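Local coordinates for CalS13 (Micromonospora echinospora, PDB 4ZAS), which probably acts as a pyridoxal-phosphate-dependent sugar aminotransferase and binds dTDP-4-keto-6-deoxyglucose, at residues Arg131-Asp136 / Ala148-Pro153; Met142-Leu147 / Asn171-Val176; Gly107-Thr112 / Ala157-His162. One frame throughout, in Å; residues are numbered along the deposited sequence.

Interaction 1 of 3, residues Arg131-Asp136 / Ala148-Pro153; sequences RWVDVD and AAKISP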
ATOM      1  N   ARG A 131      17.061  13.429  -9.930  1.00 33.31           N
ATOM      2  CA  ARG A 131      18.391  13.644 -10.514  1.00 37.88           C
ATOM      3  C   ARG A 131      19.325  12.498 -10.101  1.00 36.97           C
ATOM      4  O   ARG A 131      19.422  12.139  -8.923  1.00 35.83           O
ATOM      5  CB  ARG A 131      18.990  15.001 -10.148  1.00 49.54           C
ATOM      6  CG  ARG A 131      18.431  16.156 -10.960  1.00 65.07           C
ATOM      7  CD  ARG A 131      19.172  17.463 -10.699  1.00 77.63           C
ATOM      8  NE  ARG A 131      20.606  17.407 -10.975  1.00 85.56           N
ATOM      9  CZ  ARG A 131      21.492  18.256 -10.457  1.00 88.52           C
ATOM     10  NH1 ARG A 131      21.095  19.210  -9.620  1.00 85.57           N
ATOM     11  NH2 ARG A 131      22.779  18.139 -10.759  1.00 90.46           N
ATOM     12  N   TRP A 132      19.941  11.867 -11.094  1.00 39.32           N
ATOM     13  CA  TRP A 132      20.751  10.688 -10.830  1.00 33.91           C
ATOM     14  C   TRP A 132      22.133  11.044 -10.336  1.00 44.71           C
ATOM     15  O   TRP A 132      22.819  11.913 -10.883  1.00 54.18           O
ATOM     16  CB  TRP A 132      20.867   9.826 -12.074  1.00 41.14           C
ATOM     17  CG  TRP A 132      19.537   9.288 -12.603  1.00 48.59           C
ATOM     18  CD1 TRP A 132      18.996   9.510 -13.843  1.00 44.31           C
ATOM     19  CD2 TRP A 132      18.610   8.429 -11.913  1.00 39.80           C
ATOM     20  NE1 TRP A 132      17.800   8.857 -13.960  1.00 44.79           N
ATOM     21  CE2 TRP A 132      17.542   8.173 -12.801  1.00 41.70           C
ATOM     22  CE3 TRP A 132      18.593   7.837 -10.645  1.00 31.70           C
ATOM     23  CZ2 TRP A 132      16.459   7.359 -12.458  1.00 40.52           C
ATOM     24  CZ3 TRP A 132      17.513   7.018 -10.302  1.00 45.12           C
ATOM     25  CH2 TRP A 132      16.456   6.801 -11.204  1.00 43.01           C
ATOM     26  N   VAL A 133      22.555  10.343  -9.305  1.00 39.93           N
ATOM     27  CA  VAL A 133      23.922  10.442  -8.884  1.00 44.41           C
ATOM     28  C   VAL A 133      24.630   9.170  -9.340  1.00 50.78           C
ATOM     29  O   VAL A 133      24.044   8.081  -9.323  1.00 43.87           O
ATOM     30  CB  VAL A 133      24.009  10.663  -7.387  1.00 35.33           C
ATOM     31  CG1 VAL A 133      25.435  10.908  -6.978  1.00 36.34           C
ATOM     32  CG2 VAL A 133      23.172  11.845  -7.032  1.00 35.67           C
ATOM     33  N   ASP A 134      25.878   9.321  -9.780  1.00 53.28           N
ATOM     34  CA  ASP A 134      26.651   8.190 -10.281  1.00 49.85           C
ATOM     35  C   ASP A 134      26.867   7.192  -9.144  1.00 45.69           C
ATOM     36  O   ASP A 134      26.622   7.478  -7.972  1.00 41.80           O
ATOM     37  CB  ASP A 134      27.987   8.658 -10.885  1.00 52.31           C
ATOM     38  CG  ASP A 134      28.591   7.651 -11.888  1.00 56.78           C
ATOM     39  OD1 ASP A 134      27.969   6.607 -12.152  1.00 55.98           O
ATOM     40  OD2 ASP A 134      29.679   7.932 -12.455  1.00 56.36           O
ATOM     41  N   VAL A 135      27.289   6.004  -9.529  1.00 49.24           N
ATOM     42  CA  VAL A 135      27.547   4.923  -8.612  1.00 47.10           C
ATOM     43  C   VAL A 135      29.054   4.742  -8.480  1.00 53.66           C
ATOM     44  O   VAL A 135      29.809   4.902  -9.441  1.00 61.29           O
ATOM     45  CB  VAL A 135      26.846   3.634  -9.095  1.00 46.23           C
ATOM     46  CG1 VAL A 135      27.354   2.434  -8.363  1.00 49.09           C
ATOM     47  CG2 VAL A 135      25.341   3.765  -8.916  1.00 45.85           C
ATOM     48  N   ASP A 136      29.491   4.467  -7.265  1.00 48.94           N
ATOM     49  CA  ASP A 136      30.852   4.049  -7.007  1.00 42.44           C
ATOM     50  C   ASP A 136      31.016   2.567  -7.391  1.00 48.52           C
ATOM     51  O   ASP A 136      30.413   1.671  -6.782  1.00 39.92           O
ATOM     52  CB  ASP A 136      31.191   4.304  -5.542  1.00 48.51           C
ATOM     53  CG  ASP A 136      32.541   3.764  -5.146  1.00 59.14           C
ATOM     54  OD1 ASP A 136      33.342   3.414  -6.030  1.00 57.87           O
ATOM     55  OD2 ASP A 136      32.808   3.728  -3.929  1.00 72.73           O
ATOM     56  N   ALA A 148      28.199  15.280  -4.003  1.00 47.56           N
ATOM     57  CA  ALA A 148      28.637  16.589  -3.541  1.00 49.07           C
ATOM     58  C   ALA A 148      28.497  17.668  -4.617  1.00 54.17           C
ATOM     59  O   ALA A 148      28.116  18.801  -4.325  1.00 51.48           O
ATOM     60  CB  ALA A 148      30.076  16.508  -3.071  1.00 38.75           C
ATOM     61  N   ALA A 149      28.806  17.305  -5.859  1.00 56.75           N
ATOM     62  CA  ALA A 149      28.770  18.242  -6.981  1.00 55.28           C
ATOM     63  C   ALA A 149      27.324  18.587  -7.404  1.00 55.58           C
ATOM     64  O   ALA A 149      27.059  19.653  -7.956  1.00 54.33           O
ATOM     65  CB  ALA A 149      29.587  17.685  -8.168  1.00 41.97           C
ATOM     66  N   LYS A 150      26.394  17.667  -7.185  1.00 54.02           N
ATOM     67  CA  LYS A 150      25.046  17.834  -7.716  1.00 48.86           C
ATOM     68  C   LYS A 150      24.063  18.410  -6.697  1.00 57.33           C
ATOM     69  O   LYS A 150      22.928  18.740  -7.042  1.00 67.31           O
ATOM     70  CB  LYS A 150      24.540  16.486  -8.249  1.00 47.25           C
ATOM     71  CG  LYS A 150      25.295  16.036  -9.491  1.00 44.92           C
ATOM     72  CD  LYS A 150      24.830  14.694 -10.007  1.00 42.19           C
ATOM     73  CE  LYS A 150      25.480  14.394 -11.344  1.00 39.06           C
ATOM     74  NZ  LYS A 150      25.252  12.993 -11.709  1.00 42.06           N
ATOM     75  N   ILE A 151      24.495  18.557  -5.449  1.00 56.08           N
ATOM     76  CA  ILE A 151      23.613  19.131  -4.439  1.00 51.51           C
ATOM     77  C   ILE A 151      23.394  20.582  -4.784  1.00 51.70           C
ATOM     78  O   ILE A 151      24.310  21.296  -5.175  1.00 55.37           O
ATOM     79  CB  ILE A 151      24.154  18.959  -3.026  1.00 50.12           C
ATOM     80  CG1 ILE A 151      23.942  17.519  -2.574  1.00 46.95           C
ATOM     81  CG2 ILE A 151      23.406  19.862  -2.069  1.00 49.22           C
ATOM     82  CD1 ILE A 151      24.422  17.261  -1.178  1.00 54.23           C
ATOM     83  N   SER A 152      22.140  20.979  -4.698  1.00 57.14           N
ATOM     84  CA  SER A 152      21.668  22.254  -5.196  1.00 58.54           C
ATOM     85  C   SER A 152      20.632  22.803  -4.208  1.00 57.08           C
ATOM     86  O   SER A 152      20.129  22.057  -3.363  1.00 51.87           O
ATOM     87  CB  SER A 152      21.082  22.049  -6.600  1.00 59.65           C
ATOM     88  OG  SER A 152      20.275  23.123  -7.020  1.00 64.97           O
ATOM     89  N   PRO A 153      20.331  24.110  -4.283  1.00 54.51           N
ATOM     90  CA  PRO A 153      19.196  24.651  -3.523  1.00 49.99           C
ATOM     91  C   PRO A 153      17.880  23.936  -3.853  1.00 54.82           C
ATOM     92  O   PRO A 153      16.935  24.016  -3.067  1.00 57.65           O
ATOM     93  CB  PRO A 153      19.133  26.113  -3.974  1.00 46.16           C
ATOM     94  CG  PRO A 153      20.522  26.440  -4.360  1.00 52.91           C
ATOM     95  CD  PRO A 153      21.124  25.175  -4.922  1.00 54.77           C
TER
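Lys150 lays its long aliphatic arm across the outer end of Arg131, with Arg131 NH2 3.5 Å from Lys150 CB and equally near CG. The lysine chain is stretched out beyond CG (chi2 179°), and that reach takes its ammonium past the arginine to the backbone of the next residue. There Lys150 NZ donates to Trp132 O at 2.8 Å, lying in the carbonyl plane with a C=O...N angle of 153°. The same nitrogen forms a salt bridge with Asp146, one helical turn back, so a carbonyl and a carboxylate share the ammonium. The two like charges stay apart: Arg131 NH2 and Lys150 NZ are 5.8 Å from each other. Arg131 bends at chi3 (58°), and its NH1 ends 3.2 Å from Lys150 O, where the helix is finishing; Ser152 CB sits near the guanidinium plane at its edge. Val133 adds a looser apolar touch, CG2 lying 4.4 Å from CD of Lys150. Helix 144-150 is thereby tied by its last residue to the end of strand 129-132, in the beta-alpha-beta crossover that runs on to strand 155-161, passing over strand 108-111, in the aspartate-aminotransferase (fold type I) architecture.

Interaction 2 of 3, residues Met142-Leu147 / Asn171-Val176; sequences MDLDDL and NRLRAV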
ATOM      1  N   MET A 142      26.115   4.784  -4.022  1.00 44.26           N
ATOM      2  CA  MET A 142      26.212   6.132  -4.586  1.00 39.75           C
ATOM      3  C   MET A 142      27.620   6.698  -4.486  1.00 42.75           C
ATOM      4  O   MET A 142      28.268   6.581  -3.454  1.00 33.28           O
ATOM      5  CB  MET A 142      25.243   7.082  -3.881  1.00 32.46           C
ATOM      6  CG  MET A 142      25.233   8.486  -4.440  1.00 40.40           C
ATOM      7  SD  MET A 142      24.148   9.597  -3.527  1.00 52.54           S
ATOM      8  CE  MET A 142      22.525   8.939  -3.932  1.00 44.38           C
ATOM      9  N   ASP A 143      28.067   7.331  -5.565  1.00 46.06           N
ATOM     10  CA  ASP A 143      29.316   8.071  -5.573  1.00 47.20           C
ATOM     11  C   ASP A 143      29.131   9.344  -4.777  1.00 44.02           C
ATOM     12  O   ASP A 143      28.473  10.276  -5.229  1.00 47.17           O
ATOM     13  CB  ASP A 143      29.733   8.386  -7.008  1.00 58.84           C
ATOM     14  CG  ASP A 143      31.118   8.981  -7.104  1.00 64.34           C
ATOM     15  OD1 ASP A 143      31.530   9.718  -6.185  1.00 62.36           O
ATOM     16  OD2 ASP A 143      31.789   8.722  -8.123  1.00 75.60           O
ATOM     17  N   LEU A 144      29.703   9.387  -3.585  1.00 48.03           N
ATOM     18  CA  LEU A 144      29.466  10.521  -2.696  1.00 49.17           C
ATOM     19  C   LEU A 144      30.143  11.813  -3.150  1.00 51.60           C
ATOM     20  O   LEU A 144      29.739  12.912  -2.745  1.00 52.06           O
ATOM     21  CB  LEU A 144      29.917  10.163  -1.293  1.00 44.59           C
ATOM     22  CG  LEU A 144      29.070   9.022  -0.755  1.00 40.78           C
ATOM     23  CD1 LEU A 144      29.376   8.835   0.691  1.00 39.31           C
ATOM     24  CD2 LEU A 144      27.600   9.349  -0.963  1.00 44.22           C
ATOM     25  N   ASP A 145      31.142  11.681  -4.017  1.00 52.53           N
ATOM     26  CA  ASP A 145      31.801  12.846  -4.583  1.00 51.02           C
ATOM     27  C   ASP A 145      30.957  13.394  -5.721  1.00 55.32           C
ATOM     28  O   ASP A 145      30.890  14.608  -5.912  1.00 68.99           O
ATOM     29  CB  ASP A 145      33.204  12.499  -5.074  1.00 59.19           C
ATOM     30  CG  ASP A 145      34.154  12.167  -3.942  1.00 63.39           C
ATOM     31  OD1 ASP A 145      34.206  12.929  -2.945  1.00 62.31           O
ATOM     32  OD2 ASP A 145      34.823  11.117  -4.042  1.00 62.64           O
ATOM     33  N   ASP A 146      30.316  12.509  -6.481  1.00 50.26           N
ATOM     34  CA  ASP A 146      29.377  12.963  -7.503  1.00 52.62           C
ATOM     35  C   ASP A 146      28.169  13.638  -6.856  1.00 45.21           C
ATOM     36  O   ASP A 146      27.630  14.609  -7.387  1.00 40.54           O
ATOM     37  CB  ASP A 146      28.898  11.821  -8.386  1.00 51.91           C
ATOM     38  CG  ASP A 146      28.117  12.319  -9.597  1.00 52.91           C
ATOM     39  OD1 ASP A 146      28.553  13.305 -10.241  1.00 53.24           O
ATOM     40  OD2 ASP A 146      27.042  11.750  -9.872  1.00 51.67           O
ATOM     41  N   LEU A 147      27.745  13.094  -5.718  1.00 44.35           N
ATOM     42  CA  LEU A 147      26.667  13.670  -4.931  1.00 40.56           C
ATOM     43  C   LEU A 147      26.993  15.094  -4.523  1.00 51.46           C
ATOM     44  O   LEU A 147      26.174  16.002  -4.677  1.00 56.52           O
ATOM     45  CB  LEU A 147      26.402  12.832  -3.686  1.00 40.13           C
ATOM     46  CG  LEU A 147      25.375  13.440  -2.727  1.00 44.20           C
ATOM     47  CD1 LEU A 147      23.992  13.469  -3.362  1.00 45.61           C
ATOM     48  CD2 LEU A 147      25.352  12.677  -1.415  1.00 37.54           C
ATOM     49  N   ASN A 171      29.203   8.512   7.452  1.00 38.45           N
ATOM     50  CA  ASN A 171      30.025   9.603   7.965  1.00 37.69           C
ATOM     51  C   ASN A 171      30.383  10.590   6.848  1.00 43.44           C
ATOM     52  O   ASN A 171      30.302  11.810   7.004  1.00 42.55           O
ATOM     53  CB  ASN A 171      31.312   9.032   8.553  1.00 44.80           C
ATOM     54  CG  ASN A 171      31.130   8.523   9.946  1.00 52.20           C
ATOM     55  OD1 ASN A 171      30.003   8.401  10.429  1.00 59.08           O
ATOM     56  ND2 ASN A 171      32.233   8.147  10.583  1.00 51.51           N
ATOM     57  N   ARG A 172      30.775  10.039   5.710  1.00 45.31           N
ATOM     58  CA  ARG A 172      31.125  10.842   4.561  1.00 47.63           C
ATOM     59  C   ARG A 172      29.885  11.521   3.998  1.00 45.19           C
ATOM     60  O   ARG A 172      29.914  12.701   3.672  1.00 51.85           O
ATOM     61  CB  ARG A 172      31.798   9.955   3.502  1.00 54.66           C
ATOM     62  CG  ARG A 172      32.226  10.664   2.242  1.00 53.11           C
ATOM     63  CD  ARG A 172      33.251  11.744   2.542  1.00 52.72           C
ATOM     64  NE  ARG A 172      33.583  12.452   1.316  1.00 58.68           N
ATOM     65  CZ  ARG A 172      34.143  13.653   1.265  1.00 60.34           C
ATOM     66  NH1 ARG A 172      34.457  14.307   2.383  1.00 52.29           N
ATOM     67  NH2 ARG A 172      34.383  14.197   0.081  1.00 68.57           N
ATOM     68  N   LEU A 173      28.794  10.763   3.901  1.00 41.58           N
ATOM     69  CA  LEU A 173      27.536  11.274   3.379  1.00 42.63           C
ATOM     70  C   LEU A 173      27.114  12.501   4.160  1.00 48.00           C
ATOM     71  O   LEU A 173      26.727  13.515   3.576  1.00 50.59           O
ATOM     72  CB  LEU A 173      26.447  10.204   3.445  1.00 43.85           C
ATOM     73  CG  LEU A 173      25.023  10.669   3.121  1.00 42.71           C
ATOM     74  CD1 LEU A 173      24.907  11.065   1.660  1.00 36.64           C
ATOM     75  CD2 LEU A 173      24.034   9.582   3.473  1.00 40.22           C
ATOM     76  N   ARG A 174      27.246  12.412   5.483  1.00 43.16           N
ATOM     77  CA  ARG A 174      26.876  13.504   6.372  1.00 45.62           C
ATOM     78  C   ARG A 174      27.795  14.693   6.160  1.00 47.03           C
ATOM     79  O   ARG A 174      27.326  15.820   6.042  1.00 53.84           O
ATOM     80  CB  ARG A 174      26.919  13.051   7.837  1.00 50.84           C
ATOM     81  CG  ARG A 174      26.451  14.100   8.837  1.00 44.69           C
ATOM     82  CD  ARG A 174      26.039  13.503  10.179  1.00 44.11           C
ATOM     83  NE  ARG A 174      24.893  14.236  10.687  1.00 50.52           N
ATOM     84  CZ  ARG A 174      23.636  13.824  10.650  1.00 55.96           C
ATOM     85  NH1 ARG A 174      23.333  12.619  10.200  1.00 51.89           N
ATOM     86  NH2 ARG A 174      22.681  14.612  11.128  1.00 70.33           N
ATOM     87  N   ALA A 175      29.095  14.446   6.068  1.00 43.57           N
ATOM     88  CA  ALA A 175      30.040  15.538   5.848  1.00 44.04           C
ATOM     89  C   ALA A 175      29.808  16.212   4.502  1.00 48.63           C
ATOM     90  O   ALA A 175      29.879  17.428   4.381  1.00 55.84           O
ATOM     91  CB  ALA A 175      31.461  15.028   5.925  1.00 38.03           C
ATOM     92  N   VAL A 176      29.526  15.408   3.490  1.00 45.84           N
ATOM     93  CA  VAL A 176      29.311  15.925   2.154  1.00 40.47           C
ATOM     94  C   VAL A 176      28.018  16.738   2.133  1.00 42.79           C
ATOM     95  O   VAL A 176      27.982  17.841   1.592  1.00 45.38           O
ATOM     96  CB  VAL A 176      29.330  14.787   1.130  1.00 35.86           C
ATOM     97  CG1 VAL A 176      28.669  15.198  -0.152  1.00 41.22           C
ATOM     98  CG2 VAL A 176      30.752  14.372   0.884  1.00 36.91           C
TER
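Leu144 and Leu147 project from the first turn of helix 144-150 toward helix 170-180, two helices packed on one face of the large sheet in the aspartate-aminotransferase (type I) alpha/beta fold. The bump at the centre is Leu173. Its CD1 fits between the two leucines, 3.5 Å from CD2 of Leu147 and 4.1 Å from CD2 of Leu144, and the Leu144 and Leu173 side chains cross at about a right angle. With CG anti to the carbonyl carbon (chi1 -64°), Leu144 sends its other methyl, CD1, alongside the base of Arg172, 3.7 Å from CG. Val176, a turn further along, brings its CG1 to 3.6 Å from the backbone oxygen Leu144 O. On the sheet side, Leu147 rests on Ile158 and Leu173 on Val160, both of strand 155-161. Asp143 caps the first helix: its OD1 accepts from the backbone N of both Asp145 and Asp146. Toward solvent, charge closes the seam. Arg172 bends at chi2 (61°), which folds its guanidinium back over Val176, whose CG2 sits beneath the centre of one face. In the plane of that group, Arg172 NH2 donates to Asp145 OD1 at 3.3 Å, a salt bridge, although the carboxylate is turned 64° from the guanidinium.

Interaction 3 of 3, residues Gly107-Thr112 / Ala157-His162; sequences GEVLTT and AIVVVH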
ATOM      1  N   GLY A 107      10.839  20.968  -6.720  1.00 79.29           N
ATOM      2  CA  GLY A 107      11.743  20.073  -6.009  1.00 65.34           C
ATOM      3  C   GLY A 107      12.420  18.870  -6.661  1.00 61.63           C
ATOM      4  O   GLY A 107      11.823  18.182  -7.499  1.00 55.89           O
ATOM      5  N   GLU A 108      13.670  18.610  -6.268  1.00 56.86           N
ATOM      6  CA  GLU A 108      14.419  17.458  -6.769  1.00 48.70           C
ATOM      7  C   GLU A 108      14.890  16.503  -5.678  1.00 47.35           C
ATOM      8  O   GLU A 108      15.027  16.875  -4.515  1.00 52.41           O
ATOM      9  CB  GLU A 108      15.628  17.908  -7.558  1.00 51.05           C
ATOM     10  CG  GLU A 108      15.297  18.738  -8.757  1.00 60.76           C
ATOM     11  CD  GLU A 108      16.524  19.357  -9.359  1.00 67.93           C
ATOM     12  OE1 GLU A 108      17.613  19.189  -8.761  1.00 60.90           O
ATOM     13  OE2 GLU A 108      16.393  19.983 -10.433  1.00 73.07           O
ATOM     14  N   VAL A 109      15.133  15.259  -6.078  1.00 44.69           N
ATOM     15  CA  VAL A 109      15.720  14.250  -5.205  1.00 39.60           C
ATOM     16  C   VAL A 109      16.903  13.611  -5.910  1.00 42.71           C
ATOM     17  O   VAL A 109      16.781  13.122  -7.041  1.00 42.61           O
ATOM     18  CB  VAL A 109      14.686  13.176  -4.802  1.00 38.95           C
ATOM     19  CG1 VAL A 109      15.346  12.095  -3.932  1.00 31.65           C
ATOM     20  CG2 VAL A 109      13.503  13.814  -4.073  1.00 34.02           C
ATOM     21  N   LEU A 110      18.052  13.650  -5.244  1.00 41.51           N
ATOM     22  CA  LEU A 110      19.264  13.014  -5.732  1.00 30.92           C
ATOM     23  C   LEU A 110      19.265  11.575  -5.251  1.00 39.46           C
ATOM     24  O   LEU A 110      19.086  11.310  -4.055  1.00 36.90           O
ATOM     25  CB  LEU A 110      20.500  13.763  -5.234  1.00 31.59           C
ATOM     26  CG  LEU A 110      20.677  15.149  -5.846  1.00 33.12           C
ATOM     27  CD1 LEU A 110      21.674  15.966  -5.065  1.00 37.45           C
ATOM     28  CD2 LEU A 110      21.066  15.070  -7.316  1.00 33.89           C
ATOM     29  N   THR A 111      19.432  10.640  -6.172  1.00 38.64           N
ATOM     30  CA  THR A 111      19.313   9.224  -5.832  1.00 40.38           C
ATOM     31  C   THR A 111      20.162   8.354  -6.740  1.00 44.86           C
ATOM     32  O   THR A 111      20.670   8.820  -7.764  1.00 48.89           O
ATOM     33  CB  THR A 111      17.861   8.750  -5.946  1.00 40.53           C
ATOM     34  OG1 THR A 111      17.799   7.346  -5.681  1.00 42.93           O
ATOM     35  CG2 THR A 111      17.350   8.985  -7.351  1.00 32.59           C
ATOM     36  N   THR A 112      20.279   7.079  -6.395  1.00 39.87           N
ATOM     37  CA  THR A 112      21.059   6.174  -7.224  1.00 41.28           C
ATOM     38  C   THR A 112      20.158   5.352  -8.122  1.00 44.29           C
ATOM     39  O   THR A 112      19.072   4.957  -7.720  1.00 44.91           O
ATOM     40  CB  THR A 112      21.929   5.245  -6.388  1.00 39.24           C
ATOM     41  OG1 THR A 112      22.415   4.197  -7.239  1.00 43.33           O
ATOM     42  CG2 THR A 112      21.108   4.636  -5.282  1.00 34.67           C
ATOM     43  N   ALA A 157      15.606  16.326  -1.106  1.00 38.88           N
ATOM     44  CA  ALA A 157      15.993  15.105  -0.414  1.00 37.19           C
ATOM     45  C   ALA A 157      17.090  14.348  -1.165  1.00 40.19           C
ATOM     46  O   ALA A 157      17.274  14.518  -2.378  1.00 38.44           O
ATOM     47  CB  ALA A 157      14.764  14.204  -0.196  1.00 32.47           C
ATOM     48  N   ILE A 158      17.826  13.530  -0.415  1.00 42.52           N
ATOM     49  CA  ILE A 158      18.859  12.651  -0.947  1.00 35.19           C
ATOM     50  C   ILE A 158      18.548  11.226  -0.538  1.00 33.81           C
ATOM     51  O   ILE A 158      18.316  10.954   0.651  1.00 35.93           O
ATOM     52  CB  ILE A 158      20.260  13.071  -0.438  1.00 38.56           C
ATOM     53  CG1 ILE A 158      20.620  14.466  -0.934  1.00 38.56           C
ATOM     54  CG2 ILE A 158      21.319  12.070  -0.864  1.00 39.23           C
ATOM     55  CD1 ILE A 158      21.716  15.141  -0.110  1.00 43.39           C
ATOM     56  N   VAL A 159      18.512  10.318  -1.505  1.00 30.81           N
ATOM     57  CA  VAL A 159      18.274   8.903  -1.189  1.00 36.14           C
ATOM     58  C   VAL A 159      19.503   8.036  -1.499  1.00 42.29           C
ATOM     59  O   VAL A 159      19.911   7.934  -2.655  1.00 49.08           O
ATOM     60  CB  VAL A 159      17.051   8.337  -1.959  1.00 38.81           C
ATOM     61  CG1 VAL A 159      16.863   6.869  -1.624  1.00 35.77           C
ATOM     62  CG2 VAL A 159      15.782   9.104  -1.633  1.00 44.87           C
ATOM     63  N   VAL A 160      20.065   7.393  -0.479  1.00 38.88           N
ATOM     64  CA  VAL A 160      21.129   6.409  -0.678  1.00 38.60           C
ATOM     65  C   VAL A 160      20.610   4.987  -0.413  1.00 42.17           C
ATOM     66  O   VAL A 160      19.797   4.753   0.493  1.00 44.59           O
ATOM     67  CB  VAL A 160      22.345   6.673   0.229  1.00 37.87           C
ATOM     68  CG1 VAL A 160      22.947   8.058  -0.032  1.00 40.83           C
ATOM     69  CG2 VAL A 160      21.938   6.505   1.679  1.00 30.96           C
ATOM     70  N   VAL A 161      21.080   4.039  -1.214  1.00 36.90           N
ATOM     71  CA  VAL A 161      20.747   2.639  -1.021  1.00 29.80           C
ATOM     72  C   VAL A 161      21.945   1.852  -0.528  1.00 38.50           C
ATOM     73  O   VAL A 161      23.037   1.927  -1.113  1.00 44.53           O
ATOM     74  CB  VAL A 161      20.231   2.020  -2.312  1.00 40.72           C
ATOM     75  CG1 VAL A 161      20.020   0.520  -2.107  1.00 31.32           C
ATOM     76  CG2 VAL A 161      18.963   2.736  -2.794  1.00 42.89           C
ATOM     77  N   HIS A 162      21.756   1.112   0.559  1.00 41.72           N
ATOM     78  CA  HIS A 162      22.769   0.157   1.010  1.00 26.65           C
ATOM     79  C   HIS A 162      22.624  -1.116   0.193  1.00 34.16           C
ATOM     80  O   HIS A 162      22.096  -2.111   0.684  1.00 35.64           O
ATOM     81  CB  HIS A 162      22.590  -0.175   2.486  1.00 26.45           C
ATOM     82  CG  HIS A 162      22.571   1.017   3.389  1.00 37.49           C
ATOM     83  ND1 HIS A 162      23.699   1.757   3.677  1.00 41.83           N
ATOM     84  CD2 HIS A 162      21.558   1.592   4.083  1.00 41.39           C
ATOM     85  CE1 HIS A 162      23.384   2.732   4.513  1.00 41.19           C
ATOM     86  NE2 HIS A 162      22.092   2.654   4.775  1.00 44.30           N
TER
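Val109 and Ala157 pair side by side in two parallel strands, as do Leu110 and Ile158. The backbone bonds come from Leu110, which uses both its polar atoms: its N donates to Ala157 O at 3.1 Å, and its O accepts from Val159 N at 2.8 Å in a nearly straight bond (170° at the hydrogen). Weaker CA-H...O contacts lie beside these, with Val109 CA 3.2 Å from Ala157 O and Ile158 CA 3.4 Å from Leu110 O. The axes of 108-111 and 157-161 come within 4.7 Å, their directions 22° apart. These are adjacent strands in the mainly parallel seven-stranded sheet of the aspartate-aminotransferase fold (fold type I), linked through helix 121-125, strand 129-132 and helix 144-150.

The apolar contacts divide between the faces. Val109, Ala157, Thr111 and Val159 share one: Val109 CG1, set anti to N (chi1 178°), lies 3.8 Å from Val159 CG2, while Val109 CG2 meets CB of Ala157 at 4.1 Å. Replacing Val109 with an alanine would probably open a gap beside Val159 and leave Ala157 CB without its methyl neighbour. Leu110 and Ile158 occupy the other face, where Ile158 leans on Val177 of helix 170-180.

The polar side chains turn to other partners. Thr111 OG1 bonds to Asn120, and Thr112 OG1 to Leu114 N, while Thr112 CG2 packs 3.8 Å from CG2 of Val161.

Overall arrangement
A sheet layer and a helix layer meet here. Interaction 3 supplies two strands of the sheet, and interaction 1 continues it outward: Arg131 N lies 2.9 Å from Val109 O, and Val133 N 2.9 Å from Thr111 O. Interaction 2 packs over the same sheet, Leu147 CD1 touching Leu110 CD1 at 3.8 Å. Helix 144-150 serves both interactions 1 and 2, whose centres are about 9 Å apart; Asp146 OD2, 2.7 Å from Asp134 N, joins them and also holds Lys150. All three lie away from the ligand pocket; in interaction 3 the side chain of Val161 is about 10 Å from the bound dTDP-4-keto-6-deoxyglucose.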